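Local coordinates for protein beta-glucuronidase (uncultured Clostridium sp., PDB 6U7J) that hydrolyses beta-glucuronides as a gut microbial family 2 glycoside hydrolase, probably releasing active estrogens from their glucuronide conjugates, at residues Ile483-His495 against Cys531-Val545. Numbering follows the deposited sequence.
Sequences IYPSLKTDLIKWH and CIEENNKAMDECDFV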
loop_
_atom_site.group_PDB
_atom_site.type_symbol
_atom_site.label_atom_id
_atom_site.label_comp_id
_atom_site.label_asym_id
_atom_site.label_seq_id
_atom_site.Cartn_x
_atom_site.Cartn_y
_atom_site.Cartn_z
ATOM N N ILE B 483 14.767 -10.111 -23.041
ATOM C CA ILE B 483 13.914 -11.240 -22.665
ATOM C C ILE B 483 13.571 -12.084 -23.886
ATOM O O ILE B 483 13.850 -13.287 -23.929
ATOM C CB ILE B 483 12.631 -10.753 -21.966
ATOM C CG1 ILE B 483 12.954 -9.981 -20.685
ATOM C CG2 ILE B 483 11.700 -11.950 -21.662
ATOM C CD1 ILE B 483 11.721 -9.401 -20.040
ATOM N N TYR B 484 12.920 -11.473 -24.873
ATOM C CA TYR B 484 12.493 -12.214 -26.055
ATOM C C TYR B 484 13.641 -12.952 -26.737
ATOM O O TYR B 484 13.491 -14.157 -27.006
ATOM C CB TYR B 484 11.769 -11.266 -27.018
ATOM C CG TYR B 484 11.843 -11.706 -28.462
ATOM C CD1 TYR B 484 11.159 -12.836 -28.895
ATOM C CD2 TYR B 484 12.600 -10.990 -29.393
ATOM C CE1 TYR B 484 11.215 -13.250 -30.209
ATOM C CE2 TYR B 484 12.670 -11.390 -30.714
ATOM C CZ TYR B 484 11.973 -12.530 -31.117
ATOM O OH TYR B 484 12.021 -12.953 -32.429
ATOM N N PRO B 485 14.789 -12.329 -27.036
ATOM C CA PRO B 485 15.889 -13.107 -27.631
ATOM C C PRO B 485 16.365 -14.246 -26.753
ATOM O O PRO B 485 16.604 -15.351 -27.258
ATOM C CB PRO B 485 16.996 -12.058 -27.823
ATOM C CG PRO B 485 16.301 -10.777 -27.848
ATOM C CD PRO B 485 15.145 -10.904 -26.917
ATOM N N SER B 486 16.526 -14.004 -25.445
ATOM C CA SER B 486 17.071 -15.040 -24.577
ATOM C C SER B 486 16.164 -16.260 -24.526
ATOM O O SER B 486 16.646 -17.397 -24.542
ATOM C CB SER B 486 17.304 -14.492 -23.173
ATOM O OG SER B 486 18.288 -13.485 -23.204
ATOM N N LEU B 487 14.852 -16.050 -24.445
ATOM C CA LEU B 487 13.960 -17.192 -24.305
ATOM C C LEU B 487 13.823 -17.942 -25.623
ATOM O O LEU B 487 13.835 -19.179 -25.633
ATOM C CB LEU B 487 12.590 -16.750 -23.787
ATOM C CG LEU B 487 11.709 -17.956 -23.429
ATOM C CD1 LEU B 487 12.307 -18.765 -22.280
ATOM C CD2 LEU B 487 10.273 -17.561 -23.117
ATOM N N LYS B 488 13.695 -17.217 -26.745
ATOM C CA LYS B 488 13.622 -17.880 -28.044
ATOM C C LYS B 488 14.846 -18.755 -28.274
ATOM O O LYS B 488 14.725 -19.920 -28.671
ATOM C CB LYS B 488 13.493 -16.860 -29.170
ATOM C CG LYS B 488 13.136 -17.477 -30.527
ATOM C CD LYS B 488 13.030 -16.378 -31.593
ATOM C CE LYS B 488 12.901 -16.944 -33.015
ATOM N NZ LYS B 488 11.940 -18.066 -33.034
ATOM N N THR B 489 16.032 -18.218 -27.994
ATOM C CA THR B 489 17.258 -18.988 -28.174
ATOM C C THR B 489 17.265 -20.217 -27.275
ATOM O O THR B 489 17.598 -21.324 -27.715
ATOM C CB THR B 489 18.473 -18.109 -27.876
ATOM O OG1 THR B 489 18.572 -17.079 -28.864
ATOM C CG2 THR B 489 19.745 -18.935 -27.887
ATOM N N ASP B 490 16.894 -20.043 -26.006
ATOM C CA ASP B 490 16.906 -21.180 -25.096
ATOM C C ASP B 490 15.869 -22.217 -25.510
ATOM O O ASP B 490 16.158 -23.416 -25.530
ATOM C CB ASP B 490 16.675 -20.710 -23.658
ATOM C CG ASP B 490 17.172 -21.716 -22.631
ATOM O OD1 ASP B 490 18.384 -22.015 -22.618
ATOM O OD2 ASP B 490 16.343 -22.218 -21.845
ATOM N N LEU B 491 14.663 -21.768 -25.864
ATOM C CA LEU B 491 13.622 -22.686 -26.309
ATOM C C LEU B 491 14.113 -23.561 -27.453
ATOM O O LEU B 491 13.866 -24.776 -27.472
ATOM C CB LEU B 491 12.389 -21.898 -26.758
ATOM C CG LEU B 491 11.514 -21.275 -25.680
ATOM C CD1 LEU B 491 10.414 -20.457 -26.341
ATOM C CD2 LEU B 491 10.940 -22.381 -24.799
ATOM N N ILE B 492 14.812 -22.958 -28.418
ATOM C CA ILE B 492 15.212 -23.704 -29.603
ATOM C C ILE B 492 16.301 -24.715 -29.252
ATOM O O ILE B 492 16.312 -25.835 -29.780
ATOM C CB ILE B 492 15.640 -22.736 -30.722
ATOM C CG1 ILE B 492 14.429 -21.934 -31.214
ATOM C CG2 ILE B 492 16.242 -23.503 -31.890
ATOM C CD1 ILE B 492 14.791 -20.821 -32.179
ATOM N N LYS B 493 17.207 -24.354 -28.333
ATOM C CA LYS B 493 18.222 -25.307 -27.881
ATOM C C LYS B 493 17.593 -26.518 -27.183
ATOM O O LYS B 493 18.036 -27.656 -27.388
ATOM C CB LYS B 493 19.232 -24.611 -26.964
ATOM C CG LYS B 493 20.032 -23.528 -27.690
ATOM C CD LYS B 493 21.314 -23.126 -26.967
ATOM C CE LYS B 493 21.028 -22.506 -25.615
ATOM N NZ LYS B 493 22.212 -21.778 -25.061
ATOM N N TRP B 494 16.554 -26.304 -26.369
ATOM C CA TRP B 494 15.898 -27.431 -25.697
ATOM C C TRP B 494 15.214 -28.351 -26.708
ATOM O O TRP B 494 15.216 -29.580 -26.552
ATOM C CB TRP B 494 14.877 -26.928 -24.664
ATOM C CG TRP B 494 15.470 -26.409 -23.373
ATOM C CD1 TRP B 494 15.643 -25.104 -23.020
ATOM C CD2 TRP B 494 15.953 -27.189 -22.270
ATOM N NE1 TRP B 494 16.210 -25.019 -21.771
ATOM C CE2 TRP B 494 16.408 -26.285 -21.287
ATOM C CE3 TRP B 494 16.050 -28.565 -22.019
ATOM C CZ2 TRP B 494 16.951 -26.708 -20.074
ATOM C CZ3 TRP B 494 16.591 -28.985 -20.814
ATOM C CH2 TRP B 494 17.034 -28.059 -19.857
ATOM N N HIS B 495 14.611 -27.777 -27.747
ATOM C CA HIS B 495 13.946 -28.611 -28.742
ATOM C C HIS B 495 14.957 -29.378 -29.581
ATOM O O HIS B 495 14.763 -30.567 -29.871
ATOM C CB HIS B 495 13.068 -27.760 -29.645
ATOM C CG HIS B 495 12.335 -28.553 -30.676
ATOM N ND1 HIS B 495 11.484 -29.588 -30.347
ATOM C CD2 HIS B 495 12.317 -28.462 -32.027
ATOM C CE1 HIS B 495 10.973 -30.100 -31.451
ATOM N NE2 HIS B 495 11.462 -29.436 -32.484
ATOM N N CYS B 531 7.355 -8.031 -18.722
ATOM C CA CYS B 531 8.188 -9.221 -18.630
ATOM C C CYS B 531 7.470 -10.438 -19.218
ATOM O O CYS B 531 8.062 -11.217 -19.977
ATOM C CB CYS B 531 8.568 -9.453 -17.163
ATOM S SG CYS B 531 9.458 -10.948 -16.780
ATOM N N ILE B 532 6.176 -10.583 -18.918
ATOM C CA ILE B 532 5.404 -11.719 -19.414
ATOM C C ILE B 532 5.127 -11.577 -20.914
ATOM O O ILE B 532 5.204 -12.555 -21.665
ATOM C CB ILE B 532 4.109 -11.863 -18.583
ATOM C CG1 ILE B 532 4.450 -12.428 -17.201
ATOM C CG2 ILE B 532 3.096 -12.778 -19.246
ATOM C CD1 ILE B 532 3.238 -12.614 -16.353
ATOM N N GLU B 533 4.798 -10.369 -21.374
ATOM C CA GLU B 533 4.616 -10.138 -22.810
ATOM C C GLU B 533 5.823 -10.586 -23.632
ATOM O O GLU B 533 5.679 -11.229 -24.678
ATOM C CB GLU B 533 4.384 -8.659 -23.074
ATOM C CG GLU B 533 2.986 -8.196 -22.919
ATOM C CD GLU B 533 2.921 -6.678 -22.941
ATOM O OE1 GLU B 533 3.970 -6.014 -23.186
ATOM O OE2 GLU B 533 1.813 -6.140 -22.727
ATOM N N GLU B 534 7.019 -10.175 -23.209
ATOM C CA GLU B 534 8.218 -10.458 -23.983
ATOM C C GLU B 534 8.513 -11.950 -23.998
ATOM O O GLU B 534 8.891 -12.502 -25.041
ATOM C CB GLU B 534 9.399 -9.675 -23.415
ATOM C CG GLU B 534 9.326 -8.168 -23.674
ATOM C CD GLU B 534 9.129 -7.872 -25.141
ATOM O OE1 GLU B 534 9.975 -8.316 -25.940
ATOM O OE2 GLU B 534 8.126 -7.221 -25.503
ATOM N N ASN B 535 8.344 -12.625 -22.855
ATOM C CA ASN B 535 8.487 -14.073 -22.857
ATOM C C ASN B 535 7.466 -14.707 -23.792
ATOM O O ASN B 535 7.808 -15.588 -24.588
ATOM C CB ASN B 535 8.361 -14.625 -21.433
ATOM C CG ASN B 535 9.645 -14.455 -20.637
ATOM O OD1 ASN B 535 10.678 -15.034 -20.977
ATOM N ND2 ASN B 535 9.596 -13.633 -19.587
ATOM N N ASN B 536 6.221 -14.232 -23.746
ATOM C CA ASN B 536 5.179 -14.798 -24.594
ATOM C C ASN B 536 5.516 -14.623 -26.070
ATOM O O ASN B 536 5.209 -15.498 -26.894
ATOM C CB ASN B 536 3.836 -14.152 -24.266
ATOM C CG ASN B 536 3.222 -14.714 -23.003
ATOM O OD1 ASN B 536 3.712 -15.701 -22.466
ATOM N ND2 ASN B 536 2.156 -14.087 -22.519
ATOM N N LYS B 537 6.146 -13.495 -26.417
ATOM C CA LYS B 537 6.569 -13.268 -27.792
ATOM C C LYS B 537 7.518 -14.362 -28.257
ATOM O O LYS B 537 7.411 -14.846 -29.387
ATOM C CB LYS B 537 7.240 -11.903 -27.904
ATOM C CG LYS B 537 7.459 -11.444 -29.323
ATOM C CD LYS B 537 8.246 -10.148 -29.355
ATOM C CE LYS B 537 9.364 -10.225 -30.392
ATOM N NZ LYS B 537 9.356 -9.063 -31.326
ATOM N N ALA B 538 8.448 -14.768 -27.387
ATOM C CA ALA B 538 9.395 -15.820 -27.736
ATOM C C ALA B 538 8.673 -17.125 -28.054
ATOM O O ALA B 538 8.922 -17.754 -29.087
ATOM C CB ALA B 538 10.395 -16.018 -26.598
ATOM N N MET B 539 7.772 -17.548 -27.169
ATOM C CA MET B 539 7.083 -18.817 -27.364
ATOM C C MET B 539 6.192 -18.786 -28.598
ATOM O O MET B 539 6.019 -19.813 -29.267
ATOM C CB MET B 539 6.255 -19.155 -26.130
ATOM C CG MET B 539 7.057 -19.258 -24.845
ATOM S SD MET B 539 5.947 -19.642 -23.462
ATOM C CE MET B 539 5.963 -18.067 -22.590
ATOM N N ASP B 540 5.614 -17.627 -28.908
ATOM C CA ASP B 540 4.755 -17.532 -30.077
ATOM C C ASP B 540 5.516 -17.760 -31.378
ATOM O O ASP B 540 4.896 -18.088 -32.394
ATOM C CB ASP B 540 4.059 -16.175 -30.091
ATOM C CG ASP B 540 2.893 -16.123 -29.128
ATOM O OD1 ASP B 540 2.473 -17.205 -28.646
ATOM O OD2 ASP B 540 2.393 -15.009 -28.857
ATOM N N GLU B 541 6.840 -17.624 -31.369
ATOM C CA GLU B 541 7.647 -17.877 -32.559
ATOM C C GLU B 541 8.206 -19.299 -32.623
ATOM O O GLU B 541 8.999 -19.596 -33.519
ATOM C CB GLU B 541 8.790 -16.862 -32.637
ATOM C CG GLU B 541 8.279 -15.465 -32.884
ATOM C CD GLU B 541 9.375 -14.434 -33.085
ATOM O OE1 GLU B 541 10.572 -14.805 -33.159
ATOM O OE2 GLU B 541 9.016 -13.239 -33.170
ATOM N N CYS B 542 7.808 -20.180 -31.707
ATOM C CA CYS B 542 8.292 -21.555 -31.650
ATOM C C CYS B 542 7.115 -22.504 -31.810
ATOM O O CYS B 542 6.228 -22.542 -30.949
ATOM C CB CYS B 542 9.009 -21.820 -30.328
ATOM S SG CYS B 542 10.476 -20.811 -30.062
ATOM N N ASP B 543 7.122 -23.296 -32.883
ATOM C CA ASP B 543 5.994 -24.182 -33.170
ATOM C C ASP B 543 5.979 -25.444 -32.314
ATOM O O ASP B 543 5.007 -26.201 -32.375
ATOM C CB ASP B 543 5.972 -24.567 -34.661
ATOM C CG ASP B 543 7.185 -25.405 -35.102
ATOM O OD1 ASP B 543 8.151 -25.580 -34.333
ATOM O OD2 ASP B 543 7.166 -25.904 -36.250
ATOM N N PHE B 544 7.013 -25.683 -31.521
ATOM C CA PHE B 544 7.103 -26.879 -30.692
ATOM C C PHE B 544 6.684 -26.631 -29.245
ATOM O O PHE B 544 6.772 -27.546 -28.415
ATOM C CB PHE B 544 8.534 -27.418 -30.738
ATOM C CG PHE B 544 9.561 -26.396 -30.375
ATOM C CD1 PHE B 544 9.894 -26.178 -29.048
ATOM C CD2 PHE B 544 10.172 -25.630 -31.354
ATOM C CE1 PHE B 544 10.831 -25.221 -28.698
ATOM C CE2 PHE B 544 11.117 -24.666 -31.006
ATOM C CZ PHE B 544 11.449 -24.470 -29.673
ATOM N N VAL B 545 6.231 -25.428 -28.918
ATOM C CA VAL B 545 5.848 -25.096 -27.552
ATOM C C VAL B 545 4.378 -25.455 -27.367
ATOM O O VAL B 545 3.518 -24.975 -28.106
ATOM C CB VAL B 545 6.127 -23.612 -27.261
ATOM C CG1 VAL B 545 5.350 -23.140 -26.044
ATOM C CG2 VAL B 545 7.621 -23.405 -27.048
HETATM O O HOH W 1 12.435 -8.649 -25.071
#
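Tyr484 lies against Lys537, Ala538 and Glu541 where two neighbouring outer helices of the TIM barrel, 480-498 and 525-540, pack; the axes of their segments 483-495 and 531-540 approach to 7.7 Å and cross at -37°. Its CB sits 3.6 Å from Glu534 OE1, a carboxylate oxygen that a water links to Tyr484 N. With CG anti to the backbone N (chi1 154°), the ring runs along helix 525-540: CD1 passes Ala538 CB at 4.0 Å, Lys537 CE lies over the centre of one face, its NZ adding a cation-pi contact, and CE1 nears Glu541 OE1. At the tip, OH donates a very short 2.5 Å hydrogen bond to Glu541 OE1, which lies in the ring plane while the carboxylate is turned 77° from it. Lys488 NZ makes a long salt bridge, 3.5 Å, to the same oxygen, probably steadying its negative charge. Ala538 lets the backbones close in, its CB 3.6 Å from Leu487 CB. Deeper, Leu491 CD1 fits among Met539, Cys542 and Val545, toward strand 502-506. Beyond helix 525-540, turn 542-545 brings the Phe544 ring against the His495 ring in an offset stack, centroids 4.2 Å apart, with His495 CB over the centre of one phenyl face and Cys542 CB against the opposite face.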